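Local coordinates for uncharacterized protein (Bombyx mori, PDB 5AZ1) that probably reduces carbonyl compounds with NADPH, as an aldo/keto reductase built on a TIM barrel, at residues A[198-203]-A[218-223]; A[134-139]-A[175-180]; A[55-60]-A[279-284]. All coordinates share one frame; numbering follows the deposited sequence. Where two conformers were deposited one is given.

Contact 1 (A[198-203]-A[218-223]). With NDP (NADPH dihydro-nicotinamide-adenine-dinucleotide phosphate), chain J.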
loop_
_atom_site.group_PDB
_atom_site.type_symbol
_atom_site.label_atom_id
_atom_site.label_comp_id
_atom_site.label_asym_id
_atom_site.label_seq_id
_atom_site.Cartn_x
_atom_site.Cartn_y
_atom_site.Cartn_z
ATOM N N ILE A 198 -4.426 -0.147 -3.523
ATOM C CA ILE A 198 -4.935 1.066 -4.219
ATOM C C ILE A 198 -5.208 2.123 -3.209
ATOM O O ILE A 198 -5.334 1.819 -2.023
ATOM C CB ILE A 198 -6.312 0.800 -4.889
ATOM C CG1 ILE A 198 -7.281 0.117 -3.882
ATOM C CG2 ILE A 198 -6.147 -0.061 -6.112
ATOM C CD1 ILE A 198 -8.670 -0.141 -4.398
ATOM N N GLU A 199 -5.383 3.355 -3.685
ATOM C CA GLU A 199 -5.824 4.432 -2.811
ATOM C C GLU A 199 -7.246 4.256 -2.329
ATOM O O GLU A 199 -8.165 4.077 -3.136
ATOM C CB GLU A 199 -5.712 5.767 -3.518
ATOM C CG GLU A 199 -5.980 6.904 -2.542
ATOM C CD GLU A 199 -6.042 8.298 -3.208
ATOM O OE1 GLU A 199 -5.457 8.509 -4.315
ATOM O OE2 GLU A 199 -6.686 9.173 -2.565
ATOM N N VAL A 200 -7.422 4.251 -1.013
ATOM C CA VAL A 200 -8.751 4.286 -0.379
ATOM C C VAL A 200 -8.683 5.173 0.810
ATOM O O VAL A 200 -7.766 5.075 1.583
ATOM C CB VAL A 200 -9.258 2.941 0.114
ATOM C CG1 VAL A 200 -10.782 3.000 0.362
ATOM C CG2 VAL A 200 -8.948 1.845 -0.902
ATOM N N ASN A 201 -9.647 6.071 0.939
ATOM C CA ASN A 201 -9.758 6.990 2.083
ATOM C C ASN A 201 -11.215 7.572 2.099
ATOM O O ASN A 201 -12.086 7.085 1.363
ATOM C CB ASN A 201 -8.666 8.081 1.992
ATOM C CG ASN A 201 -8.621 8.742 0.643
ATOM O OD1 ASN A 201 -9.648 9.286 0.181
ATOM N ND2 ASN A 201 -7.412 8.747 -0.013
ATOM N N LEU A 202 -11.503 8.536 2.978
ATOM C CA LEU A 202 -12.891 8.993 3.140
ATOM C C LEU A 202 -13.467 9.745 1.889
ATOM O O LEU A 202 -14.643 9.583 1.568
ATOM C CB LEU A 202 -13.024 9.777 4.412
ATOM C CG LEU A 202 -12.785 8.947 5.657
ATOM C CD1 LEU A 202 -12.530 9.921 6.805
ATOM C CD2 LEU A 202 -13.959 8.011 6.015
ATOM N N ASN A 203 -12.624 10.459 1.153
ATOM C CA ASN A 203 -13.010 11.117 -0.103
ATOM C C ASN A 203 -12.977 10.229 -1.305
ATOM O O ASN A 203 -13.666 10.553 -2.290
ATOM C CB ASN A 203 -12.144 12.374 -0.363
ATOM C CG ASN A 203 -12.212 13.368 0.793
ATOM O OD1 ASN A 203 -11.221 13.948 1.155
ATOM N ND2 ASN A 203 -13.388 13.514 1.415
ATOM N N VAL A 218 -10.249 -11.192 -3.499
ATOM C CA VAL A 218 -9.045 -10.445 -3.539
ATOM C C VAL A 218 -9.166 -9.449 -2.392
ATOM O O VAL A 218 -10.190 -8.758 -2.253
ATOM C CB VAL A 218 -8.869 -9.706 -4.870
ATOM C CG1 VAL A 218 -7.595 -8.870 -4.885
ATOM C CG2 VAL A 218 -8.931 -10.690 -6.047
ATOM N N VAL A 219 -8.136 -9.400 -1.547
ATOM C CA VAL A 219 -8.071 -8.443 -0.478
ATOM C C VAL A 219 -7.610 -7.073 -0.960
ATOM O O VAL A 219 -6.674 -6.955 -1.756
ATOM C CB VAL A 219 -7.181 -8.951 0.624
ATOM C CG1 VAL A 219 -6.915 -7.856 1.658
ATOM C CG2 VAL A 219 -7.853 -10.134 1.298
ATOM N N VAL A 220 -8.275 -6.043 -0.446
ATOM C CA VAL A 220 -7.975 -4.680 -0.755
ATOM C C VAL A 220 -7.048 -4.093 0.332
ATOM O O VAL A 220 -7.309 -4.227 1.552
ATOM C CB VAL A 220 -9.254 -3.862 -0.920
ATOM C CG1 VAL A 220 -8.960 -2.405 -1.186
ATOM C CG2 VAL A 220 -10.067 -4.374 -2.080
ATOM N N VAL A 221 -5.971 -3.449 -0.117
ATOM C CA VAL A 221 -5.037 -2.820 0.799
ATOM C C VAL A 221 -5.004 -1.352 0.431
ATOM O O VAL A 221 -4.718 -1.034 -0.705
ATOM C CB VAL A 221 -3.637 -3.457 0.681
ATOM C CG1 VAL A 221 -2.586 -2.624 1.465
ATOM C CG2 VAL A 221 -3.672 -4.906 1.145
ATOM N N ALA A 222 -5.298 -0.489 1.400
ATOM C CA ALA A 222 -5.448 0.929 1.167
ATOM C C ALA A 222 -4.138 1.635 1.409
ATOM O O ALA A 222 -3.678 1.628 2.549
ATOM C CB ALA A 222 -6.488 1.514 2.133
ATOM N N TYR A 223 -3.555 2.228 0.375
ATOM C CA TYR A 223 -2.563 3.264 0.593
ATOM C C TYR A 223 -3.166 4.635 0.641
ATOM O O TYR A 223 -4.276 4.811 0.196
ATOM C CB TYR A 223 -1.475 3.204 -0.450
ATOM C CG TYR A 223 -1.723 3.646 -1.888
ATOM C CD1 TYR A 223 -1.780 5.012 -2.236
ATOM C CD2 TYR A 223 -1.749 2.739 -2.916
ATOM C CE1 TYR A 223 -1.913 5.413 -3.544
ATOM C CE2 TYR A 223 -1.877 3.125 -4.220
ATOM C CZ TYR A 223 -1.945 4.466 -4.550
ATOM O OH TYR A 223 -2.008 4.867 -5.885
HETATM P PA NDP J . -0.715 8.410 4.520
HETATM O O1A NDP J . -2.201 8.603 4.204
HETATM O O2A NDP J . -0.223 7.239 5.299
HETATM O O5B NDP J . -0.334 9.724 5.421
HETATM C C5B NDP J . 1.007 10.100 5.689
HETATM C C4B NDP J . 1.026 11.341 6.575
HETATM O O4B NDP J . 0.144 11.201 7.702
HETATM C C3B NDP J . 2.438 11.632 7.126
HETATM O O3B NDP J . 2.842 12.930 6.712
HETATM C C2B NDP J . 2.308 11.461 8.643
HETATM O O2B NDP J . 3.134 12.324 9.431
HETATM C C1B NDP J . 0.822 11.658 8.885
HETATM N N9A NDP J . 0.260 10.837 9.952
HETATM C C8A NDP J . 0.350 9.493 10.072
HETATM N N7A NDP J . -0.329 9.058 11.148
HETATM C C5A NDP J . -0.901 10.146 11.697
HETATM C C6A NDP J . -1.755 10.372 12.863
HETATM N N6A NDP J . -2.112 9.279 13.603
HETATM N N1A NDP J . -2.121 11.674 13.121
HETATM C C2A NDP J . -1.732 12.725 12.352
HETATM N N3A NDP J . -0.956 12.584 11.259
HETATM C C4A NDP J . -0.526 11.330 10.906
HETATM O O3 NDP J . 0.105 8.698 3.175
HETATM P PN NDP J . 1.041 7.682 2.370
HETATM O O1N NDP J . 0.618 7.819 0.940
HETATM O O2N NDP J . 2.499 7.896 2.756
HETATM O O5D NDP J . 0.632 6.255 3.055
HETATM C C5D NDP J . 0.708 5.085 2.347
HETATM C C4D NDP J . 1.919 4.172 2.359
HETATM O O4D NDP J . 1.413 3.249 1.361
HETATM C C3D NDP J . 3.310 4.517 1.823
HETATM O O3D NDP J . 4.245 4.647 2.867
HETATM C C2D NDP J . 3.643 3.283 0.989
HETATM O O2D NDP J . 4.034 2.208 1.876
HETATM C C1D NDP J . 2.305 3.007 0.285
HETATM N N1N NDP J . 1.953 3.753 -1.013
HETATM C C2N NDP J . 1.767 2.981 -2.125
HETATM C C3N NDP J . 1.473 3.488 -3.405
HETATM C C7N NDP J . 1.273 2.543 -4.575
HETATM O O7N NDP J . 1.303 3.058 -5.698
HETATM N N7N NDP J . 1.089 1.190 -4.396
HETATM C C4N NDP J . 1.396 4.998 -3.626
HETATM C C5N NDP J . 1.577 5.752 -2.370
HETATM C C6N NDP J . 1.832 5.115 -1.157
HETATM P P2B NDP J . 4.586 11.893 10.023
HETATM O O1X NDP J . 5.267 10.913 9.047
HETATM O O2X NDP J . 5.317 13.207 9.922
HETATM O O3X NDP J . 4.175 11.288 11.337
#
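The ring of Tyr223 lies with one face against the backbone of Ile198 and Glu199 and the other against the nicotinamide of NADPH. Its CB sits 3.4 Å from O4D of the cofactor ribose. CG takes the crowded position between backbone N and carbonyl carbon (chi1 73°), which swings the ring over the nicotinamide, where NDP C3N lies above its centre. CE1 stands 3.3 Å from NDP C4N. On the other face Glu199 CB makes a CH-pi contact, 4.2 Å from the ring centroid. CE2 reaches the carboxamide carbon, and OH is probably hydrogen-bonded to Asn176 OD1. Beneath the ring the parallel strands pair through Ile198 N to Val221 O (3.0 Å) and Tyr223 N to Ile198 O (3.0 Å). On the sheet's other face Val220 CG1 meets Ile198 CD1. Strand 195-199, helix 207-215 and strand 219-223 form a beta-alpha-beta unit of the barrel. The stack presents the tyrosine as a flat floor for the nicotinamide, consistent with orienting it for hydride transfer from C4N.

Contact 2 (A[134-139]-A[175-180]). With NDP (NADPH dihydro-nicotinamide-adenine-dinucleotide phosphate), chain J.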
loop_
_atom_site.group_PDB
_atom_site.type_symbol
_atom_site.label_atom_id
_atom_site.label_comp_id
_atom_site.label_asym_id
_atom_site.label_seq_id
_atom_site.Cartn_x
_atom_site.Cartn_y
_atom_site.Cartn_z
ATOM N N VAL A 134 4.589 -9.929 -3.157
ATOM C CA VAL A 134 5.193 -9.008 -4.115
ATOM C C VAL A 134 4.103 -8.526 -5.101
ATOM O O VAL A 134 3.318 -9.312 -5.584
ATOM C CB VAL A 134 6.364 -9.641 -4.849
ATOM C CG1 VAL A 134 5.935 -10.820 -5.699
ATOM C CG2 VAL A 134 7.100 -8.620 -5.722
ATOM N N LEU A 135 4.082 -7.224 -5.339
ATOM C CA LEU A 135 3.101 -6.556 -6.192
ATOM C C LEU A 135 3.679 -5.985 -7.502
ATOM O O LEU A 135 4.817 -5.485 -7.551
ATOM C CB LEU A 135 2.511 -5.386 -5.427
ATOM C CG LEU A 135 1.886 -5.683 -4.063
ATOM C CD1 LEU A 135 1.284 -4.436 -3.442
ATOM C CD2 LEU A 135 0.821 -6.755 -4.140
ATOM N N MET A 136 2.853 -6.040 -8.523
ATOM C CA MET A 136 3.008 -5.219 -9.696
ATOM C C MET A 136 2.616 -3.801 -9.343
ATOM O O MET A 136 1.431 -3.486 -9.143
ATOM C CB MET A 136 2.195 -5.758 -10.842
ATOM C CG MET A 136 2.615 -5.108 -12.178
ATOM S SD MET A 136 1.570 -5.562 -13.594
ATOM C CE MET A 136 1.243 -7.316 -13.502
ATOM N N HIS A 137 3.631 -2.946 -9.199
ATOM C CA HIS A 137 3.464 -1.614 -8.603
ATOM C C HIS A 137 2.451 -0.772 -9.377
ATOM O O HIS A 137 1.594 -0.133 -8.773
ATOM C CB HIS A 137 4.813 -0.890 -8.487
ATOM C CG HIS A 137 4.874 0.105 -7.376
ATOM N ND1 HIS A 137 6.004 0.287 -6.605
ATOM C CD2 HIS A 137 3.939 0.952 -6.876
ATOM C CE1 HIS A 137 5.749 1.178 -5.653
ATOM N NE2 HIS A 137 4.511 1.614 -5.811
ATOM N N TRP A 138 2.536 -0.808 -10.705
ATOM C CA TRP A 138 1.544 -0.158 -11.569
ATOM C C TRP A 138 1.354 -1.009 -12.763
ATOM O O TRP A 138 2.246 -1.794 -13.084
ATOM C CB TRP A 138 2.021 1.222 -12.030
ATOM C CG TRP A 138 2.065 2.226 -10.953
ATOM C CD1 TRP A 138 3.042 2.395 -10.067
ATOM C CD2 TRP A 138 1.060 3.189 -10.629
ATOM N NE1 TRP A 138 2.749 3.450 -9.210
ATOM C CE2 TRP A 138 1.517 3.931 -9.531
ATOM C CE3 TRP A 138 -0.168 3.539 -11.206
ATOM C CZ2 TRP A 138 0.774 4.995 -8.958
ATOM C CZ3 TRP A 138 -0.914 4.595 -10.631
ATOM C CH2 TRP A 138 -0.443 5.274 -9.503
ATOM N N PRO A 139 0.196 -0.860 -13.464
ATOM C CA PRO A 139 -0.067 -1.684 -14.629
ATOM C C PRO A 139 0.673 -1.218 -15.928
ATOM O O PRO A 139 0.737 -1.968 -16.930
ATOM C CB PRO A 139 -1.609 -1.608 -14.770
ATOM C CG PRO A 139 -2.030 -0.404 -14.044
ATOM C CD PRO A 139 -0.992 -0.096 -13.034
ATOM N N SER A 175 -1.170 -3.633 -7.801
ATOM C CA SER A 175 -1.464 -2.355 -7.217
ATOM C C SER A 175 -1.892 -1.384 -8.327
ATOM O O SER A 175 -1.443 -1.457 -9.444
ATOM C CB SER A 175 -0.214 -1.880 -6.550
ATOM O OG SER A 175 -0.375 -0.668 -5.892
ATOM N N ASN A 176 -2.805 -0.492 -7.998
ATOM C CA ASN A 176 -3.402 0.444 -8.932
ATOM C C ASN A 176 -4.057 -0.145 -10.158
ATOM O O ASN A 176 -3.937 0.436 -11.226
ATOM C CB ASN A 176 -2.367 1.469 -9.349
ATOM C CG ASN A 176 -1.778 2.188 -8.186
ATOM O OD1 ASN A 176 -2.463 2.956 -7.492
ATOM N ND2 ASN A 176 -0.481 1.981 -7.976
ATOM N N PHE A 177 -4.664 -1.327 -10.009
ATOM C CA PHE A 177 -5.432 -1.939 -11.066
ATOM C C PHE A 177 -6.872 -1.427 -10.895
ATOM O O PHE A 177 -7.395 -1.352 -9.763
ATOM C CB PHE A 177 -5.400 -3.479 -11.001
ATOM C CG PHE A 177 -4.238 -4.120 -11.749
ATOM C CD1 PHE A 177 -2.982 -3.657 -11.621
ATOM C CD2 PHE A 177 -4.455 -5.179 -12.586
ATOM C CE1 PHE A 177 -1.933 -4.225 -12.341
ATOM C CE2 PHE A 177 -3.446 -5.776 -13.302
ATOM C CZ PHE A 177 -2.166 -5.262 -13.193
ATOM N N ASN A 178 -7.496 -1.042 -12.011
ATOM C CA ASN A 178 -8.900 -0.641 -12.002
ATOM C C ASN A 178 -9.773 -1.869 -12.208
ATOM O O ASN A 178 -9.274 -2.985 -12.397
ATOM C CB ASN A 178 -9.192 0.481 -13.013
ATOM C CG ASN A 178 -9.015 0.052 -14.447
ATOM O OD1 ASN A 178 -9.224 -1.129 -14.836
ATOM N ND2 ASN A 178 -8.574 0.988 -15.252
ATOM N N ILE A 179 -11.100 -1.658 -12.205
ATOM C CA ILE A 179 -12.024 -2.787 -12.152
ATOM C C ILE A 179 -11.912 -3.558 -13.437
ATOM O O ILE A 179 -11.923 -4.792 -13.403
ATOM C CB ILE A 179 -13.476 -2.343 -11.785
ATOM C CG1 ILE A 179 -14.398 -3.530 -11.578
ATOM C CG2 ILE A 179 -14.082 -1.366 -12.841
ATOM C CD1 ILE A 179 -15.687 -3.138 -10.845
ATOM N N GLU A 180 -11.685 -2.869 -14.569
ATOM C CA GLU A 180 -11.530 -3.496 -15.872
ATOM C C GLU A 180 -10.254 -4.351 -15.919
ATOM O O GLU A 180 -10.217 -5.502 -16.420
ATOM C CB GLU A 180 -11.478 -2.377 -16.972
ATOM C CG GLU A 180 -12.771 -1.561 -17.216
ATOM C CD GLU A 180 -13.022 -0.311 -16.340
ATOM O OE1 GLU A 180 -12.130 0.168 -15.601
ATOM O OE2 GLU A 180 -14.183 0.211 -16.416
HETATM P PA NDP J . -0.715 8.410 4.520
HETATM O O1A NDP J . -2.201 8.603 4.204
HETATM O O2A NDP J . -0.223 7.239 5.299
HETATM O O5B NDP J . -0.334 9.724 5.421
HETATM C C5B NDP J . 1.007 10.100 5.689
HETATM C C4B NDP J . 1.026 11.341 6.575
HETATM O O4B NDP J . 0.144 11.201 7.702
HETATM C C3B NDP J . 2.438 11.632 7.126
HETATM O O3B NDP J . 2.842 12.930 6.712
HETATM C C2B NDP J . 2.308 11.461 8.643
HETATM O O2B NDP J . 3.134 12.324 9.431
HETATM C C1B NDP J . 0.822 11.658 8.885
HETATM N N9A NDP J . 0.260 10.837 9.952
HETATM C C8A NDP J . 0.350 9.493 10.072
HETATM N N7A NDP J . -0.329 9.058 11.148
HETATM C C5A NDP J . -0.901 10.146 11.697
HETATM C C6A NDP J . -1.755 10.372 12.863
HETATM N N6A NDP J . -2.112 9.279 13.603
HETATM N N1A NDP J . -2.121 11.674 13.121
HETATM C C2A NDP J . -1.732 12.725 12.352
HETATM N N3A NDP J . -0.956 12.584 11.259
HETATM C C4A NDP J . -0.526 11.330 10.906
HETATM O O3 NDP J . 0.105 8.698 3.175
HETATM P PN NDP J . 1.041 7.682 2.370
HETATM O O1N NDP J . 0.618 7.819 0.940
HETATM O O2N NDP J . 2.499 7.896 2.756
HETATM O O5D NDP J . 0.632 6.255 3.055
HETATM C C5D NDP J . 0.708 5.085 2.347
HETATM C C4D NDP J . 1.919 4.172 2.359
HETATM O O4D NDP J . 1.413 3.249 1.361
HETATM C C3D NDP J . 3.310 4.517 1.823
HETATM O O3D NDP J . 4.245 4.647 2.867
HETATM C C2D NDP J . 3.643 3.283 0.989
HETATM O O2D NDP J . 4.034 2.208 1.876
HETATM C C1D NDP J . 2.305 3.007 0.285
HETATM N N1N NDP J . 1.953 3.753 -1.013
HETATM C C2N NDP J . 1.767 2.981 -2.125
HETATM C C3N NDP J . 1.473 3.488 -3.405
HETATM C C7N NDP J . 1.273 2.543 -4.575
HETATM O O7N NDP J . 1.303 3.058 -5.698
HETATM N N7N NDP J . 1.089 1.190 -4.396
HETATM C C4N NDP J . 1.396 4.998 -3.626
HETATM C C5N NDP J . 1.577 5.752 -2.370
HETATM C C6N NDP J . 1.832 5.115 -1.157
HETATM P P2B NDP J . 4.586 11.893 10.023
HETATM O O1X NDP J . 5.267 10.913 9.047
HETATM O O2X NDP J . 5.317 13.207 9.922
HETATM O O3X NDP J . 4.175 11.288 11.337
#
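With CG beside the backbone N (chi1 -57°), the Asn176 side chain is laid over the indole of Trp138, while Ser175, whose OG is anti to its own N (chi1 -178°), reaches for the nicotinamide carboxamide. The asparagine amide and the indole are stacked, their planes 14° apart. ND2 lies above the centre of the ring system, 3.2 Å from Trp138 CE2, and Asn176 CB adds a CH-pi contact over the six-membered ring. The same ND2 donates twice: to His137 O at 3.1 Å, within the amide plane, and to NDP O7N at 3.1 Å. With OD1 probably bonded to Tyr223 OH, both ends of the amide are engaged, which should restrict its rotation. Ser175 OG accepts from NDP N7N at 2.8 Å and also bonds Gln197 O. The imidazole of His137 turns its edge to the carboxamide oxygen, NE2 lying 3.5 Å from NDP O7N. Farther from the cofactor, Met136 SD meets the edge of the Phe177 ring, a Met-aromatic contact 3.8 Å from CZ, and Pro139 CB packs 3.6 Å from Phe177 CE1. The contact joins the C-terminal ends of strands 133-136 and 172-175, where barrel enzymes carry their active sites. Serine and asparagine together read the carboxamide's N-H and C=O, which, together with the Tyr223 stack, is consistent with fixing the face offered to substrate.

Contact 3 (A[55-60]-A[279-284]). With NDP (NADPH dihydro-nicotinamide-adenine-dinucleotide phosphate), chain J.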
loop_
_atom_site.group_PDB
_atom_site.type_symbol
_atom_site.label_atom_id
_atom_site.label_comp_id
_atom_site.label_asym_id
_atom_site.label_seq_id
_atom_site.Cartn_x
_atom_site.Cartn_y
_atom_site.Cartn_z
ATOM N N LEU A 55 13.206 4.411 10.580
ATOM C CA LEU A 55 13.800 3.166 11.087
ATOM C C LEU A 55 13.583 2.981 12.531
ATOM O O LEU A 55 13.252 1.889 12.989
ATOM C CB LEU A 55 15.301 3.124 10.824
ATOM C CG LEU A 55 15.682 3.233 9.345
ATOM C CD1 LEU A 55 17.201 3.030 9.196
ATOM C CD2 LEU A 55 14.864 2.312 8.461
ATOM N N ASP A 56 13.743 4.065 13.267
ATOM C CA ASP A 56 13.537 4.042 14.710
ATOM C C ASP A 56 12.051 3.877 14.997
ATOM O O ASP A 56 11.664 3.064 15.843
ATOM C CB ASP A 56 14.154 5.348 15.287
ATOM C CG ASP A 56 14.045 5.453 16.775
ATOM O OD1 ASP A 56 14.157 4.425 17.540
ATOM O OD2 ASP A 56 13.780 6.600 17.175
ATOM N N ALA A 57 11.181 4.590 14.274
ATOM C CA ALA A 57 9.719 4.287 14.448
ATOM C C ALA A 57 9.350 2.827 14.000
ATOM O O ALA A 57 8.469 2.181 14.598
ATOM C CB ALA A 57 8.881 5.354 13.755
ATOM N N LEU A 58 10.107 2.254 13.040
ATOM C CA LEU A 58 9.852 0.846 12.634
ATOM C C LEU A 58 10.179 -0.131 13.726
ATOM O O LEU A 58 9.363 -1.060 14.116
ATOM C CB LEU A 58 10.578 0.494 11.324
ATOM C CG LEU A 58 10.462 -0.960 10.845
ATOM C CD1 LEU A 58 9.010 -1.442 10.753
ATOM C CD2 LEU A 58 11.147 -1.099 9.511
ATOM N N SER A 59 11.353 0.107 14.298
ATOM C CA SER A 59 11.824 -0.730 15.385
ATOM C C SER A 59 10.834 -0.684 16.517
ATOM O O SER A 59 10.467 -1.717 17.122
ATOM C CB SER A 59 13.260 -0.249 15.851
ATOM O OG SER A 59 13.573 -0.894 17.070
ATOM N N TYR A 60 10.379 0.520 16.849
ATOM C CA TYR A 60 9.317 0.657 17.882
ATOM C C TYR A 60 8.028 -0.078 17.465
ATOM O O TYR A 60 7.402 -0.850 18.261
ATOM C CB TYR A 60 9.078 2.171 18.197
ATOM C CG TYR A 60 7.878 2.448 19.111
ATOM C CD1 TYR A 60 7.885 2.126 20.493
ATOM C CD2 TYR A 60 6.699 2.998 18.583
ATOM C CE1 TYR A 60 6.754 2.390 21.304
ATOM C CE2 TYR A 60 5.590 3.257 19.373
ATOM C CZ TYR A 60 5.600 2.967 20.714
ATOM O OH TYR A 60 4.450 3.294 21.394
ATOM N N VAL A 279 6.570 8.677 10.708
ATOM C CA VAL A 279 7.891 8.598 11.357
ATOM C C VAL A 279 7.826 8.930 12.847
ATOM O O VAL A 279 8.867 9.075 13.487
ATOM C CB VAL A 279 8.964 9.460 10.632
ATOM C CG1 VAL A 279 9.185 8.957 9.217
ATOM C CG2 VAL A 279 8.597 10.937 10.602
ATOM N N THR A 280 6.629 8.894 13.433
ATOM C CA THR A 280 6.391 9.404 14.786
ATOM C C THR A 280 5.822 8.353 15.629
ATOM O O THR A 280 4.730 7.874 15.352
ATOM C CB THR A 280 5.379 10.568 14.765
ATOM O OG1 THR A 280 5.780 11.553 13.803
ATOM C CG2 THR A 280 5.242 11.211 16.132
ATOM N N LYS A 281 6.520 8.003 16.702
ATOM C CA LYS A 281 6.161 6.815 17.450
ATOM C C LYS A 281 4.774 6.867 18.069
ATOM O O LYS A 281 4.124 5.791 18.292
ATOM C CB LYS A 281 7.208 6.522 18.540
ATOM C CG LYS A 281 8.616 6.283 18.010
ATOM C CD LYS A 281 9.606 5.972 19.116
ATOM C CE LYS A 281 11.036 6.128 18.621
ATOM N NZ LYS A 281 11.968 5.085 19.159
ATOM N N SER A 282 4.324 8.072 18.435
ATOM C CA SER A 282 3.025 8.180 19.129
ATOM C C SER A 282 1.898 7.880 18.107
ATOM O O SER A 282 0.888 7.318 18.449
ATOM C CB SER A 282 2.832 9.575 19.788
ATOM O OG SER A 282 3.261 10.597 18.909
ATOM N N ARG A 283 2.111 8.279 16.869
ATOM C CA ARG A 283 1.219 7.939 15.753
ATOM C C ARG A 283 1.246 6.455 15.410
ATOM O O ARG A 283 0.201 5.851 15.150
ATOM C CB ARG A 283 1.581 8.806 14.586
ATOM C CG ARG A 283 1.156 10.259 14.880
ATOM C CD ARG A 283 1.725 11.217 13.842
ATOM N NE ARG A 283 1.256 12.589 13.958
ATOM C CZ ARG A 283 1.707 13.591 13.201
ATOM N NH1 ARG A 283 2.637 13.382 12.277
ATOM N NH2 ARG A 283 1.220 14.819 13.351
ATOM N N VAL A 284 2.431 5.854 15.489
ATOM C CA VAL A 284 2.546 4.411 15.360
ATOM C C VAL A 284 1.631 3.747 16.333
ATOM O O VAL A 284 0.868 2.841 15.964
ATOM C CB VAL A 284 3.991 3.894 15.531
ATOM C CG1 VAL A 284 4.073 2.390 15.533
ATOM C CG2 VAL A 284 4.860 4.414 14.406
HETATM P PA NDP J . -0.715 8.410 4.520
HETATM O O1A NDP J . -2.201 8.603 4.204
HETATM O O2A NDP J . -0.223 7.239 5.299
HETATM O O5B NDP J . -0.334 9.724 5.421
HETATM C C5B NDP J . 1.007 10.100 5.689
HETATM C C4B NDP J . 1.026 11.341 6.575
HETATM O O4B NDP J . 0.144 11.201 7.702
HETATM C C3B NDP J . 2.438 11.632 7.126
HETATM O O3B NDP J . 2.842 12.930 6.712
HETATM C C2B NDP J . 2.308 11.461 8.643
HETATM O O2B NDP J . 3.134 12.324 9.431
HETATM C C1B NDP J . 0.822 11.658 8.885
HETATM N N9A NDP J . 0.260 10.837 9.952
HETATM C C8A NDP J . 0.350 9.493 10.072
HETATM N N7A NDP J . -0.329 9.058 11.148
HETATM C C5A NDP J . -0.901 10.146 11.697
HETATM C C6A NDP J . -1.755 10.372 12.863
HETATM N N6A NDP J . -2.112 9.279 13.603
HETATM N N1A NDP J . -2.121 11.674 13.121
HETATM C C2A NDP J . -1.732 12.725 12.352
HETATM N N3A NDP J . -0.956 12.584 11.259
HETATM C C4A NDP J . -0.526 11.330 10.906
HETATM O O3 NDP J . 0.105 8.698 3.175
HETATM P PN NDP J . 1.041 7.682 2.370
HETATM O O1N NDP J . 0.618 7.819 0.940
HETATM O O2N NDP J . 2.499 7.896 2.756
HETATM O O5D NDP J . 0.632 6.255 3.055
HETATM C C5D NDP J . 0.708 5.085 2.347
HETATM C C4D NDP J . 1.919 4.172 2.359
HETATM O O4D NDP J . 1.413 3.249 1.361
HETATM C C3D NDP J . 3.310 4.517 1.823
HETATM O O3D NDP J . 4.245 4.647 2.867
HETATM C C2D NDP J . 3.643 3.283 0.989
HETATM O O2D NDP J . 4.034 2.208 1.876
HETATM C C1D NDP J . 2.305 3.007 0.285
HETATM N N1N NDP J . 1.953 3.753 -1.013
HETATM C C2N NDP J . 1.767 2.981 -2.125
HETATM C C3N NDP J . 1.473 3.488 -3.405
HETATM C C7N NDP J . 1.273 2.543 -4.575
HETATM O O7N NDP J . 1.303 3.058 -5.698
HETATM N N7N NDP J . 1.089 1.190 -4.396
HETATM C C4N NDP J . 1.396 4.998 -3.626
HETATM C C5N NDP J . 1.577 5.752 -2.370
HETATM C C6N NDP J . 1.832 5.115 -1.157
HETATM P P2B NDP J . 4.586 11.893 10.023
HETATM O O1X NDP J . 5.267 10.913 9.047
HETATM O O2X NDP J . 5.317 13.207 9.922
HETATM O O3X NDP J . 4.175 11.288 11.337
#
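Lys281 of helix 281-287 reaches Asp56 on helix 51-64 and forms a salt bridge, NZ standing 2.8 Å from OD1. The ammonium meets OD1 from above the carboxylate plane, 41° out of it, and OD2 is also near, at 3.1 Å from NZ. On the way, the aliphatic part of the lysine passes obliquely across the Tyr60 ring, CB lying 3.6 Å from Tyr60 CD2 and CD near CG of the same ring. Tyr60 CG is anti to the backbone N (chi1 172°), which lays the ring beside Lys281 and Val284, where CD2 also touches Val284 CG1. Ala57 CB packs against Val279 O and Val284 CG2. Val284 N is satisfied by Thr280 O within the first helical turn. Thr280 N is bonded to Thr278 OG1, and Val284 O to Tyr66 OH.

The other side of 279-284 faces the 2'-phosphate of NADPH. Val279 N donates to O1X at 3.1 Å. O3X receives two bonds, from Thr280 OG1 at 3.0 Å and from Arg283 NH1 at 2.8 Å. The arginine chain, extended from CG to NE, also lays one guanidinium face over the adenine, with NDP N3A above its centre, while the phosphorus lies at its edge. With an alanine here, O3X would probably keep Thr280 OG1 but lose its guanidinium partner, and the adenine would be likely to lose the flat group stacked on it. Thr278 and Lys277 also bind the cofactor just upstream. A phosphate gripped by a backbone N-H, a hydroxyl and a guanidinium is consistent with a preference for NADPH over NADH.

All three contacts touch one NADPH, at its two ends. Contacts 1 and 2, with centres about 12 Å apart, meet at the nicotinamide: Tyr223 OH lies 2.5 Å from Asn176 OD1, a probable hydrogen bond that ties the group beneath the ring to the one holding its carboxamide. Ile198 CG2 also packs on Asn176 N; strands 172-175, 195-199 and 219-223 are consecutive in the barrel. Contact 3 holds the adenosine 2'-phosphate end, its centre about 22 Å from that of contact 1 and 28 Å from that of contact 2, without touching either. In sequence it encloses both; in space the extended cofactor connects the two sites.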